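Local coordinates for protein cofilin (Streptomyces griseoflavus, PDB 5IVU) that probably binds actin, as a bacterial member of the ADF/cofilin family of actin-binding proteins, at residues Tyr28-Leu33 with Val42-Asp47; Val49-Phe54 with Ala66-Glu71. One frame throughout, in Å; residues are numbered along the deposited sequence.

Contact 1: Tyr28-Leu33 with Val42-Asp47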
loop_
_atom_site.group_PDB
_atom_site.type_symbol
_atom_site.label_atom_id
_atom_site.label_comp_id
_atom_site.label_asym_id
_atom_site.label_seq_id
_atom_site.Cartn_x
_atom_site.Cartn_y
_atom_site.Cartn_z
ATOM N N TYR A 28 4.699 -7.637 0.052
ATOM C CA TYR A 28 3.808 -6.484 -0.186
ATOM C C TYR A 28 2.768 -6.684 -1.276
ATOM O O TYR A 28 2.877 -7.591 -2.094
ATOM C CB TYR A 28 4.627 -5.220 -0.485
ATOM C CG TYR A 28 5.381 -5.193 -1.803
ATOM C CD1 TYR A 28 4.760 -4.783 -2.980
ATOM C CD2 TYR A 28 6.736 -5.529 -1.856
ATOM C CE1 TYR A 28 5.456 -4.736 -4.175
ATOM C CE2 TYR A 28 7.442 -5.472 -3.044
ATOM C CZ TYR A 28 6.797 -5.090 -4.196
ATOM O OH TYR A 28 7.501 -5.047 -5.356
ATOM N N ILE A 29 1.763 -5.809 -1.269
ATOM C CA ILE A 29 0.673 -5.804 -2.254
ATOM C C ILE A 29 0.448 -4.360 -2.736
ATOM O O ILE A 29 0.417 -3.430 -1.925
ATOM C CB ILE A 29 -0.659 -6.316 -1.648
ATOM C CG1 ILE A 29 -0.490 -7.707 -1.035
ATOM C CG2 ILE A 29 -1.761 -6.342 -2.704
ATOM C CD1 ILE A 29 -1.696 -8.182 -0.248
ATOM N N ILE A 30 0.274 -4.191 -4.050
ATOM C CA ILE A 30 -0.076 -2.902 -4.651
ATOM C C ILE A 30 -1.533 -2.945 -5.118
ATOM O O ILE A 30 -1.889 -3.783 -5.932
ATOM C CB ILE A 30 0.832 -2.563 -5.856
ATOM C CG1 ILE A 30 2.327 -2.693 -5.501
ATOM C CG2 ILE A 30 0.526 -1.157 -6.374
ATOM C CD1 ILE A 30 2.859 -1.632 -4.549
ATOM N N PHE A 31 -2.365 -2.052 -4.586
ATOM C CA PHE A 31 -3.763 -1.896 -5.018
ATOM C C PHE A 31 -3.922 -0.650 -5.884
ATOM O O PHE A 31 -3.143 0.302 -5.762
ATOM C CB PHE A 31 -4.696 -1.775 -3.813
ATOM C CG PHE A 31 -4.517 -2.858 -2.796
ATOM C CD1 PHE A 31 -3.610 -2.712 -1.753
ATOM C CD2 PHE A 31 -5.261 -4.030 -2.877
ATOM C CE1 PHE A 31 -3.443 -3.717 -0.812
ATOM C CE2 PHE A 31 -5.101 -5.037 -1.937
ATOM C CZ PHE A 31 -4.192 -4.882 -0.903
ATOM N N HIS A 32 -4.959 -0.657 -6.723
ATOM C CA HIS A 32 -5.240 0.446 -7.655
ATOM C C HIS A 32 -6.724 0.484 -8.074
ATOM O O HIS A 32 -7.453 -0.478 -7.839
ATOM C CB HIS A 32 -4.278 0.372 -8.863
ATOM C CG HIS A 32 -4.668 -0.620 -9.923
ATOM N ND1 HIS A 32 -5.183 -1.870 -9.641
ATOM C CD2 HIS A 32 -4.562 -0.557 -11.272
ATOM C CE1 HIS A 32 -5.407 -2.518 -10.769
ATOM N NE2 HIS A 32 -5.039 -1.742 -11.774
ATOM N N LEU A 33 -7.166 1.605 -8.649
ATOM C CA LEU A 33 -8.496 1.687 -9.317
ATOM C C LEU A 33 -8.372 1.137 -10.719
ATOM O O LEU A 33 -7.355 1.378 -11.372
ATOM C CB LEU A 33 -9.017 3.122 -9.476
ATOM C CG LEU A 33 -10.009 3.808 -8.561
ATOM C CD1 LEU A 33 -9.988 3.173 -7.206
ATOM C CD2 LEU A 33 -9.743 5.306 -8.480
ATOM N N VAL A 42 -6.305 -5.577 -7.032
ATOM C CA VAL A 42 -4.889 -5.849 -6.808
ATOM C C VAL A 42 -4.171 -5.625 -8.119
ATOM O O VAL A 42 -4.441 -6.326 -9.076
ATOM C CB VAL A 42 -4.643 -7.310 -6.349
ATOM C CG1 VAL A 42 -3.146 -7.614 -6.229
ATOM C CG2 VAL A 42 -5.356 -7.582 -5.026
ATOM N N GLU A 43 -3.281 -4.634 -8.169
ATOM C CA GLU A 43 -2.400 -4.457 -9.325
ATOM C C GLU A 43 -1.317 -5.519 -9.302
ATOM O O GLU A 43 -1.008 -6.115 -10.333
ATOM C CB GLU A 43 -1.754 -3.068 -9.351
ATOM C CG GLU A 43 -1.054 -2.760 -10.685
ATOM C CD GLU A 43 -0.237 -1.483 -10.683
ATOM O OE1 GLU A 43 0.166 -1.011 -9.607
ATOM O OE2 GLU A 43 0.017 -0.941 -11.768
ATOM N N LYS A 44 -0.714 -5.726 -8.136
ATOM C CA LYS A 44 0.234 -6.819 -7.975
ATOM C C LYS A 44 0.600 -7.195 -6.546
ATOM O O LYS A 44 0.335 -6.472 -5.594
ATOM C CB LYS A 44 1.522 -6.580 -8.763
ATOM C CG LYS A 44 2.210 -5.232 -8.651
ATOM C CD LYS A 44 3.595 -5.228 -9.376
ATOM C CE LYS A 44 4.545 -6.412 -9.063
ATOM N NZ LYS A 44 5.921 -6.302 -9.645
ATOM N N SER A 45 1.203 -8.375 -6.446
ATOM C CA SER A 45 1.795 -8.902 -5.226
ATOM C C SER A 45 3.275 -9.162 -5.476
ATOM O O SER A 45 3.716 -9.302 -6.617
ATOM C CB SER A 45 1.124 -10.215 -4.845
ATOM O OG SER A 45 -0.278 -10.063 -4.797
ATOM N N SER A 46 4.036 -9.238 -4.397
ATOM C CA SER A 46 5.451 -9.542 -4.486
ATOM C C SER A 46 5.910 -10.348 -3.291
ATOM O O SER A 46 5.427 -10.155 -2.173
ATOM C CB SER A 46 6.258 -8.268 -4.548
ATOM O OG SER A 46 7.630 -8.567 -4.749
ATOM N N ASP A 47 6.853 -11.242 -3.556
ATOM C CA ASP A 47 7.535 -12.018 -2.526
ATOM C C ASP A 47 8.871 -11.388 -2.169
ATOM O O ASP A 47 9.585 -11.915 -1.315
ATOM C CB ASP A 47 7.724 -13.490 -2.971
ATOM C CG ASP A 47 8.572 -13.644 -4.240
ATOM O OD1 ASP A 47 8.966 -12.639 -4.867
ATOM O OD2 ASP A 47 8.834 -14.792 -4.631
#

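Contact 2: Val49-Phe54 with Ala66-Glu71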
loop_
_atom_site.group_PDB
_atom_site.type_symbol
_atom_site.label_atom_id
_atom_site.label_comp_id
_atom_site.label_asym_id
_atom_site.label_seq_id
_atom_site.Cartn_x
_atom_site.Cartn_y
_atom_site.Cartn_z
ATOM N N VAL A 49 11.898 -9.412 -0.692
ATOM C CA VAL A 49 12.320 -8.836 0.579
ATOM C C VAL A 49 12.952 -7.436 0.382
ATOM O O VAL A 49 13.095 -6.683 1.349
ATOM C CB VAL A 49 13.307 -9.803 1.292
ATOM C CG1 VAL A 49 14.734 -9.653 0.751
ATOM C CG2 VAL A 49 13.271 -9.628 2.800
ATOM N N ASP A 50 13.333 -7.110 -0.857
ATOM C CA ASP A 50 14.057 -5.875 -1.169
ATOM C C ASP A 50 13.110 -4.679 -1.204
ATOM O O ASP A 50 12.255 -4.574 -2.088
ATOM C CB ASP A 50 14.764 -6.016 -2.522
ATOM C CG ASP A 50 15.903 -5.020 -2.708
ATOM O OD1 ASP A 50 15.960 -3.981 -2.012
ATOM O OD2 ASP A 50 16.753 -5.286 -3.584
ATOM N N TYR A 51 13.271 -3.779 -0.243
ATOM C CA TYR A 51 12.439 -2.579 -0.175
ATOM C C TYR A 51 12.513 -1.703 -1.445
ATOM O O TYR A 51 11.536 -1.020 -1.771
ATOM C CB TYR A 51 12.771 -1.747 1.070
ATOM C CG TYR A 51 11.727 -0.699 1.393
ATOM C CD1 TYR A 51 10.610 -1.018 2.145
ATOM C CD2 TYR A 51 11.857 0.611 0.930
ATOM C CE1 TYR A 51 9.649 -0.061 2.446
ATOM C CE2 TYR A 51 10.902 1.570 1.220
ATOM C CZ TYR A 51 9.800 1.234 1.984
ATOM O OH TYR A 51 8.844 2.172 2.274
ATOM N N ASP A 52 13.634 -1.738 -2.165
ATOM C CA ASP A 52 13.760 -0.987 -3.425
ATOM C C ASP A 52 12.862 -1.494 -4.554
ATOM O O ASP A 52 12.465 -0.699 -5.418
ATOM C CB ASP A 52 15.213 -0.947 -3.897
ATOM C CG ASP A 52 16.087 -0.106 -3.000
ATOM O OD1 ASP A 52 15.648 0.980 -2.563
ATOM O OD2 ASP A 52 17.227 -0.523 -2.735
ATOM N N ASN A 53 12.546 -2.784 -4.558
ATOM C CA ASN A 53 11.538 -3.331 -5.486
ATOM C C ASN A 53 10.140 -2.773 -5.223
ATOM O O ASN A 53 9.364 -2.567 -6.165
ATOM C CB ASN A 53 11.469 -4.861 -5.416
ATOM C CG ASN A 53 12.587 -5.533 -6.190
ATOM O OD1 ASN A 53 13.769 -5.294 -5.939
ATOM N ND2 ASN A 53 12.214 -6.357 -7.156
ATOM N N PHE A 54 9.823 -2.551 -3.942
ATOM C CA PHE A 54 8.572 -1.895 -3.549
ATOM C C PHE A 54 8.521 -0.473 -4.093
ATOM O O PHE A 54 7.548 -0.106 -4.764
ATOM C CB PHE A 54 8.415 -1.893 -2.026
ATOM C CG PHE A 54 7.258 -1.074 -1.531
ATOM C CD1 PHE A 54 5.970 -1.295 -2.013
ATOM C CD2 PHE A 54 7.447 -0.105 -0.552
ATOM C CE1 PHE A 54 4.895 -0.547 -1.549
ATOM C CE2 PHE A 54 6.376 0.641 -0.076
ATOM C CZ PHE A 54 5.096 0.419 -0.582
ATOM N N ALA A 66 -0.983 0.644 -1.047
ATOM C CA ALA A 66 -0.198 -0.565 -0.860
ATOM C C ALA A 66 -0.258 -1.015 0.568
ATOM O O ALA A 66 -0.562 -0.224 1.458
ATOM C CB ALA A 66 1.242 -0.338 -1.260
ATOM N N VAL A 67 0.029 -2.297 0.771
ATOM C CA VAL A 67 0.316 -2.832 2.094
ATOM C C VAL A 67 1.719 -3.434 2.051
ATOM O O VAL A 67 2.073 -4.108 1.086
ATOM C CB VAL A 67 -0.731 -3.868 2.535
ATOM C CG1 VAL A 67 -0.291 -4.576 3.807
ATOM C CG2 VAL A 67 -2.065 -3.173 2.758
ATOM N N TYR A 68 2.510 -3.153 3.088
ATOM C CA TYR A 68 3.875 -3.643 3.193
ATOM C C TYR A 68 4.065 -4.286 4.558
ATOM O O TYR A 68 3.702 -3.702 5.576
ATOM C CB TYR A 68 4.894 -2.498 3.006
ATOM C CG TYR A 68 6.281 -3.023 2.718
ATOM C CD1 TYR A 68 7.149 -3.366 3.757
ATOM C CD2 TYR A 68 6.711 -3.221 1.408
ATOM C CE1 TYR A 68 8.414 -3.877 3.498
ATOM C CE2 TYR A 68 7.971 -3.726 1.138
ATOM C CZ TYR A 68 8.821 -4.061 2.184
ATOM O OH TYR A 68 10.078 -4.564 1.942
ATOM N N ASP A 69 4.630 -5.488 4.571
ATOM C CA ASP A 69 4.905 -6.199 5.810
ATOM C C ASP A 69 6.278 -5.756 6.290
ATOM O O ASP A 69 7.291 -6.369 5.980
ATOM C CB ASP A 69 4.823 -7.718 5.610
ATOM C CG ASP A 69 4.931 -8.493 6.917
ATOM O OD1 ASP A 69 4.615 -7.935 8.004
ATOM O OD2 ASP A 69 5.356 -9.668 6.865
ATOM N N LEU A 70 6.289 -4.668 7.051
ATOM C CA LEU A 70 7.514 -3.990 7.432
ATOM C C LEU A 70 8.174 -4.678 8.610
ATOM O O LEU A 70 7.570 -4.807 9.664
ATOM C CB LEU A 70 7.202 -2.538 7.798
ATOM C CG LEU A 70 8.378 -1.578 7.949
ATOM C CD1 LEU A 70 8.979 -1.232 6.601
ATOM C CD2 LEU A 70 7.910 -0.327 8.666
ATOM N N GLU A 71 9.417 -5.102 8.416
ATOM C CA GLU A 71 10.244 -5.692 9.464
ATOM C C GLU A 71 11.219 -4.647 10.027
ATOM O O GLU A 71 11.806 -3.874 9.277
ATOM C CB GLU A 71 11.032 -6.868 8.881
ATOM C CG GLU A 71 11.822 -7.675 9.909
ATOM C CD GLU A 71 12.698 -8.735 9.275
ATOM O OE1 GLU A 71 13.565 -8.381 8.444
ATOM O OE2 GLU A 71 12.530 -9.925 9.615
HETATM O O HOH W 1 10.118 -5.526 -0.480
#

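Contact 1: Tyr28-Leu33 with Val42-Asp47
Ile30 bonds Lys44 and Glu43 through its backbone at the centre of an antiparallel hairpin. Its N donates to Lys44 O at 2.8 Å. Its O takes two donors, Glu43 N at 2.8 Å and Lys44 N at 3.2 Å. Of these two the Lys44 bond is the straighter (164°) and is directed at a lone pair. Glu43 and Lys44 thus both face Ile30, a classic beta bulge that shifts the register by one residue within strand 39-46, in the central sheet of the ADF-homology fold. Strand 28-33 is the buried side, with Ile29 and Phe31 on one face, packed on helix 11-21, and Tyr28 and Ile30 on the other. Partly exposed Val42 reaches Ile29 CG2 with CG1 and Phe31 CE2 with CG2. Ser46 CB lies over one face of the Tyr28 ring, 3.5 Å from its centroid; Tyr28 holds the ring there with CG between its own N and carbonyl carbon (chi1 69°), while its OH bonds Asp57. Strand 39-46 is more open. Glu43 CB sits over the partly exposed His32 ring, 3.8 Å from the centroid, and the Glu43 carboxylate turns to a salt bridge with Arg64. Partly exposed Lys44 lays CG against Ile30 CG1 (4.0 Å) and sends NZ to Asp57.

Contact 2: Val49-Phe54 with Ala66-Glu71
This is a buried helix-on-sheet contact built from an aromatic cluster: the first turn of helix 51-57 lies against strand 64-72 of the mixed sheet in the ADF-homology fold, and Tyr51, Phe54 and Tyr68 meet between them. Tyr51 and Tyr68 form an edge-to-face pair, centroids 5.0 Å apart and planes at 66°, in which the CD1-CE1 edge of Tyr51 comes over the Tyr68 face and CD1 reaches Tyr68 CZ at 3.5 Å. Phe54 approaches the same ring at an oblique 46°; Tyr68 CD2 stands over one Phe54 face, 3.7 Å from CG. With CG anti to the backbone N (chi1 172°), the Phe54 ring also reaches toward Ala66, whose CB touches the ring edge at CE1, 3.7 Å away. Beyond the cluster, the Tyr51 ring stacks on His130 and its OH bonds Val128 O, tying the helix start to the C-terminal part of the chain. Asp50 is the N-cap: its OD1 accepts from Asp52 N at 3.2 Å, from above the carboxylate plane. No direct hydrogen bond crosses between the segments, but one water bridges them, 2.6 Å from Tyr68 OH and, through a weak bond, 2.8 Å from Asp50 O.

In the fold
The centres of the two contacts are about 11 Å apart, and they follow in series along the chain: strand 39-46 of contact 1 leads into helix 51-57 of contact 2. They share one sheet, where strands 28-33 and 64-72 are neighbours, joined by a probable hydrogen bond from Ile29 N to Val67 O at 2.9 Å. Helix 51-57 covers the sheet face that carries Tyr28 and Ile30. Tyr28 OH, bonded to Asp57, also lies 3.2 Å from Asn53 O, a probable and at most shared bond. Its ring meets that of Phe54, so Tyr28 of strand 28-33 adds a ring to the aromatic group of contact 2. On the reverse face Phe31 touches Val67.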